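Local coordinates for tailspike protein (Acinetobacter phage vB_ApiP_P1, PDB 6E1R) that probably binds and degrades capsular polysaccharide on the surface of its Acinetobacter host, working as a hydrolase within the trimeric phage tailspike, at residues G16-S20 / K21-E25; V101-A104 / T105-R109; S510-A513 / A514-S518. All blocks are in the same frame, centred on the assembly; numbering follows the deposited sequence.

Contact 1: G16-S20 / K21-E25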
# COMPACT_ATOMS: atom_id res chain seq x y z
N GLY A 16 -18.71 14.86 -55.50
CA GLY A 16 -18.66 13.47 -55.90
C GLY A 16 -18.03 12.63 -54.81
O GLY A 16 -17.86 13.07 -53.68
N VAL A 17 -17.71 11.39 -55.18
CA VAL A 17 -17.10 10.43 -54.28
C VAL A 17 -15.87 9.83 -54.95
O VAL A 17 -15.90 9.50 -56.14
CB VAL A 17 -18.09 9.33 -53.85
CG1 VAL A 17 -19.21 9.92 -53.01
CG2 VAL A 17 -18.65 8.62 -55.06
N VAL A 18 -14.78 9.72 -54.19
CA VAL A 18 -13.56 9.09 -54.65
C VAL A 18 -13.24 7.94 -53.70
O VAL A 18 -13.68 7.91 -52.55
CB VAL A 18 -12.37 10.07 -54.75
CG1 VAL A 18 -12.74 11.25 -55.64
CG2 VAL A 18 -11.97 10.56 -53.37
N ASN A 19 -12.47 6.97 -54.20
CA ASN A 19 -12.21 5.74 -53.47
C ASN A 19 -10.78 5.59 -52.99
O ASN A 19 -10.46 4.60 -52.32
CB ASN A 19 -12.61 4.52 -54.32
CG ASN A 19 -11.77 4.39 -55.57
OD1 ASN A 19 -11.03 5.30 -55.94
ND2 ASN A 19 -11.89 3.24 -56.24
N SER A 20 -9.89 6.53 -53.31
CA SER A 20 -8.49 6.41 -52.92
C SER A 20 -7.85 7.79 -52.89
O SER A 20 -8.40 8.76 -53.40
CB SER A 20 -7.73 5.47 -53.86
OG SER A 20 -7.68 6.00 -55.18
N LYS A 21 -6.66 7.84 -52.29
CA LYS A 21 -5.92 9.10 -52.22
C LYS A 21 -5.34 9.48 -53.58
O LYS A 21 -5.26 10.67 -53.90
CB LYS A 21 -4.80 8.98 -51.17
CG LYS A 21 -3.94 10.22 -51.02
CD LYS A 21 -2.54 9.99 -51.58
CE LYS A 21 -1.64 11.19 -51.34
NZ LYS A 21 -0.23 10.93 -51.76
N VAL A 22 -4.95 8.49 -54.38
CA VAL A 22 -4.41 8.79 -55.71
C VAL A 22 -5.47 9.43 -56.59
O VAL A 22 -5.15 10.28 -57.43
CB VAL A 22 -3.84 7.50 -56.35
CG1 VAL A 22 -3.07 7.83 -57.62
CG2 VAL A 22 -2.95 6.77 -55.36
N GLU A 23 -6.73 9.05 -56.42
CA GLU A 23 -7.81 9.67 -57.18
C GLU A 23 -8.15 11.06 -56.65
O GLU A 23 -8.74 11.86 -57.39
CB GLU A 23 -9.06 8.79 -57.17
CG GLU A 23 -10.08 9.16 -58.24
CD GLU A 23 -11.25 8.21 -58.30
OE1 GLU A 23 -11.06 7.01 -58.02
OE2 GLU A 23 -12.38 8.66 -58.61
N LEU A 24 -7.78 11.38 -55.41
CA LEU A 24 -8.07 12.70 -54.87
C LEU A 24 -7.06 13.73 -55.35
O LEU A 24 -7.43 14.86 -55.69
CB LEU A 24 -8.10 12.65 -53.34
CG LEU A 24 -8.46 13.97 -52.66
CD1 LEU A 24 -9.93 14.29 -52.88
CD2 LEU A 24 -8.13 13.93 -51.17
N GLU A 25 -5.77 13.37 -55.37
CA GLU A 25 -4.74 14.33 -55.75
C GLU A 25 -4.84 14.71 -57.22
O GLU A 25 -4.62 15.87 -57.58
CB GLU A 25 -3.36 13.75 -55.42
CG GLU A 25 -3.12 12.33 -55.92
CD GLU A 25 -1.82 11.75 -55.41
OE1 GLU A 25 -1.09 12.45 -54.67
OE2 GLU A 25 -1.52 10.58 -55.74
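The carboxylate of Glu23 and the amide of Asn19 meet with their planes 73° apart, and their side chains cross at about a right angle. The OE1 branch of the carboxylate is the one turned to the amide. Its other oxygen faces hydrocarbon, with Glu23 OE2 4.0 Å from Val18 CG1 and 4.1 Å from Val18 CB. The chain of Glu23 can span this gap because CG lies anti to the backbone N (chi1 -164°) and the rest continues extended, which carries the carboxylate from the helix back to the end of strand 16-18. Between the two elements Ser20 is the N-cap of helix 21-25. Its OG accepts a weak bond from Glu23 N at 3.4 Å, with an N-H...O angle of 153°. Ser20 O takes a second weak bond, from Leu24 N at 3.4 Å. The unit is the beta-alpha start of a crossover, strand 16-18, helix 21-25, strand 34-37, in which the two strands run parallel and pair directly. On the apolar side, Val18 CG2 approaches Leu24 CD1 at 4.3 Å, and both side chains also rest on Val35 of strand 34-37. Farther along the helix, Lys21 NZ and Glu25 OE1 form a long, weakly bonded salt bridge at 3.4 Å, one turn apart, and Glu25 OE1 has a further weak bond from Asn61. Val17 points the other way and packs on Met12 of the second subunit, while Asn19 packs on Lys52 of that second subunit.

Contact 2: V101-A104 / T105-R109; sequences VNTA and TSLKR
Ala104 O receives the straightest bond across these residues, from Arg109 N at 3.0 Å with an N-H...O angle of 170° and the donor in the carbonyl plane. A weak bond from Lys108 N to Thr105 O, 3.2 Å long, lies inside this one. With the positive phi of Lys108 (56°), the two bonds make a Schellman motif that ends helix 94-106. One turn earlier, Val101 O accepts from Thr105 N at 3.1 Å; the hydroxyl Thr105 OG1 also points at this carbonyl, modelled very close and not to be relied on at this resolution. A chi1 of 51° folds that hydroxyl back over its own helix, and OG1 also has a weak bond to Asp126. Ser106 OG likewise turns back, 2.6 Å from Asn102 O and 3.0 Å from Thr103 O, with its single proton not settled between the two carbonyls. Asn102 O also holds the regular helical bond from Ser106 N. Packing begins where Thr103 and Leu107 lie side by side, Thr103 CG2 3.7 Å from Leu107 CD1; the hydroxyl of Thr103 is bonded to Leu99 O. Beyond this turn, Thr103 and Ala104 rest on Leu79 of strand 79-80, and Val101 and Thr105 on Leu129 of strand 129-133, consistent with a helix capping the N-terminal end of the parallel beta-helix. Lys108 makes a cation-pi contact with Phe140 of the third subunit. The hydroxyls thus share carbonyls already held by backbone N-H groups, while the Schellman bond from Arg109 N serves Ala104 O.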
# COMPACT_ATOMS: atom_id res chain seq x y z
N VAL A 101 3.03 9.54 -36.38
CA VAL A 101 3.56 10.11 -35.14
C VAL A 101 3.97 11.56 -35.36
O VAL A 101 3.73 12.42 -34.50
CB VAL A 101 4.75 9.27 -34.63
CG1 VAL A 101 5.08 9.64 -33.20
CG2 VAL A 101 4.45 7.78 -34.74
N ASN A 102 4.60 11.86 -36.49
CA ASN A 102 5.00 13.23 -36.79
C ASN A 102 3.78 14.14 -36.94
O ASN A 102 3.81 15.30 -36.50
CB ASN A 102 5.85 13.28 -38.05
CG ASN A 102 7.25 12.72 -37.84
OD1 ASN A 102 7.92 13.05 -36.86
ND2 ASN A 102 7.70 11.88 -38.76
N THR A 103 2.71 13.64 -37.55
CA THR A 103 1.53 14.47 -37.76
C THR A 103 0.74 14.67 -36.47
O THR A 103 0.36 15.79 -36.13
CB THR A 103 0.63 13.86 -38.84
OG1 THR A 103 1.35 13.78 -40.08
CG2 THR A 103 -0.62 14.70 -39.04
N ALA A 104 0.49 13.58 -35.74
CA ALA A 104 -0.30 13.68 -34.52
C ALA A 104 0.38 14.56 -33.48
O ALA A 104 -0.29 15.34 -32.79
CB ALA A 104 -0.56 12.29 -33.95
N THR A 105 1.71 14.46 -33.36
CA THR A 105 2.41 15.27 -32.37
C THR A 105 2.50 16.73 -32.80
O THR A 105 2.35 17.63 -31.97
CB THR A 105 3.81 14.70 -32.12
OG1 THR A 105 4.49 14.51 -33.36
CG2 THR A 105 3.72 13.36 -31.38
N SER A 106 2.75 16.98 -34.09
CA SER A 106 2.80 18.35 -34.56
C SER A 106 1.43 19.01 -34.52
O SER A 106 1.34 20.24 -34.37
CB SER A 106 3.38 18.40 -35.98
OG SER A 106 2.61 17.62 -36.87
N LEU A 107 0.37 18.22 -34.64
CA LEU A 107 -0.99 18.73 -34.58
C LEU A 107 -1.55 18.75 -33.16
O LEU A 107 -2.65 19.26 -32.95
CB LEU A 107 -1.91 17.90 -35.48
CG LEU A 107 -1.90 18.23 -36.97
CD1 LEU A 107 -2.85 17.32 -37.72
CD2 LEU A 107 -2.27 19.69 -37.20
N LYS A 108 -0.81 18.20 -32.19
CA LYS A 108 -1.22 18.15 -30.79
C LYS A 108 -2.57 17.46 -30.64
O LYS A 108 -3.52 18.00 -30.07
CB LYS A 108 -1.26 19.55 -30.17
CG LYS A 108 0.09 20.26 -30.09
CD LYS A 108 -0.07 21.60 -29.38
CE LYS A 108 1.12 22.52 -29.64
NZ LYS A 108 2.41 21.79 -29.71
N ARG A 109 -2.66 16.24 -31.17
CA ARG A 109 -3.89 15.46 -31.08
C ARG A 109 -3.54 13.98 -31.03
O ARG A 109 -2.48 13.56 -31.48
CB ARG A 109 -4.83 15.77 -32.25
CG ARG A 109 -4.29 15.39 -33.61
CD ARG A 109 -5.20 15.88 -34.72
NE ARG A 109 -6.57 15.38 -34.57
CZ ARG A 109 -7.63 15.89 -35.19
NH1 ARG A 109 -7.48 16.93 -36.00
NH2 ARG A 109 -8.83 15.36 -35.00

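Contact 3: S510-A513 / A514-S518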
# COMPACT_ATOMS: atom_id res chain seq x y z
N SER A 510 37.09 -23.61 45.09
CA SER A 510 38.19 -23.73 46.03
C SER A 510 39.53 -24.03 45.37
O SER A 510 40.56 -23.95 46.05
CB SER A 510 37.88 -24.83 47.06
OG SER A 510 36.76 -24.48 47.85
N GLY A 511 39.55 -24.37 44.09
CA GLY A 511 40.81 -24.61 43.41
C GLY A 511 41.48 -25.91 43.78
O GLY A 511 42.71 -25.98 43.79
N ALA A 512 40.70 -26.95 44.10
CA ALA A 512 41.28 -28.24 44.45
C ALA A 512 42.06 -28.83 43.29
O ALA A 512 42.99 -29.62 43.50
CB ALA A 512 40.19 -29.20 44.91
N ALA A 513 41.70 -28.47 42.06
CA ALA A 513 42.42 -28.90 40.86
C ALA A 513 42.66 -27.68 39.97
O ALA A 513 42.08 -26.61 40.17
CB ALA A 513 41.65 -29.98 40.10
N ALA A 514 43.54 -27.86 38.99
CA ALA A 514 43.89 -26.76 38.10
C ALA A 514 42.71 -26.36 37.22
O ALA A 514 42.54 -25.17 36.91
CB ALA A 514 45.10 -27.13 37.24
N SER A 515 41.90 -27.32 36.80
CA SER A 515 40.79 -27.07 35.89
C SER A 515 39.54 -26.52 36.58
O SER A 515 38.50 -26.39 35.93
CB SER A 515 40.44 -28.36 35.14
OG SER A 515 40.04 -29.38 36.03
N HIS A 516 39.62 -26.20 37.87
CA HIS A 516 38.44 -25.69 38.57
C HIS A 516 38.35 -24.18 38.40
O HIS A 516 39.34 -23.48 38.60
CB HIS A 516 38.50 -26.04 40.05
CG HIS A 516 38.42 -27.51 40.33
ND1 HIS A 516 38.33 -28.02 41.61
CD2 HIS A 516 38.40 -28.58 39.50
CE1 HIS A 516 38.27 -29.34 41.56
NE2 HIS A 516 38.32 -29.70 40.29
N PRO A 517 37.18 -23.65 38.03
CA PRO A 517 37.03 -22.19 37.83
C PRO A 517 36.87 -21.44 39.14
O PRO A 517 35.83 -20.85 39.45
CB PRO A 517 35.78 -22.11 36.94
CG PRO A 517 34.97 -23.28 37.37
CD PRO A 517 35.94 -24.38 37.70
N SER A 518 37.93 -21.44 39.94
CA SER A 518 37.91 -20.86 41.28
C SER A 518 38.65 -19.53 41.26
O SER A 518 39.84 -19.48 40.95
CB SER A 518 38.56 -21.82 42.29
OG SER A 518 38.01 -23.12 42.16
O HOH W 1 36.96 -26.38 43.85
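Across Ala513 to His516 the backbone makes a type I beta turn, closed by a weak bond from His516 N to Ala513 O (3.4 Å, N-H...O angle 161°), and an inverse gamma turn centred on Pro517 overlaps it at His516. The imidazole of His516 folds back over the preceding residues, and Ala513 CB sits on one face, 3.6 Å from the ring centroid and 23° off the normal. This CH-pi contact is offset toward the rim, so that the methyl comes nearest His516 NE2, at 3.3 Å. Ala512 CB touches the ring as well, at 3.9 Å from His516 CE1. A chi1 of -66°, with CG beside the backbone N, brings the ring over this part of the loop. The residues belong to the connection between strands 497-507 and 519-523, which lie in separate antiparallel sheets of the C-terminal domain. At the far end of the loop a water ties its two limbs, hydrogen-bonded to Ser510 N at 3.0 Å and to His516 ND1 at 3.1 Å. Ser518 OG accepts a weak, bent bond from Gly511 N (2.8 Å), and the same hydroxyl is hydrogen-bonded to Leu508 O. Outside the loop, Pro517 O is bonded to Tyr487, Ser515 O to Asn483 and His516 O to Thr537.

Contacts 1 and 2 lie on the same side of the chain's centre, with centres 24 Å apart, and contact 3 lies on the opposite side, its centre about 113 Å and 94 Å from theirs. All three are partly buried. The first two treat opposite ends of helices: 16-20/21-25 caps the N-H of Glu23 weakly with a serine hydroxyl, whereas 101-104/105-109 closes the C-terminal end with a Schellman turn, its hydroxyls doubling up on carbonyls that already have backbone bonds. Each belongs to a strand-helix-strand unit and meets another subunit. Contact 3 has neither helix nor strand, touches no other chain of the assembly, and relies on turns, an imidazole-methyl contact and a water, without salt bridge or cation-pi contact.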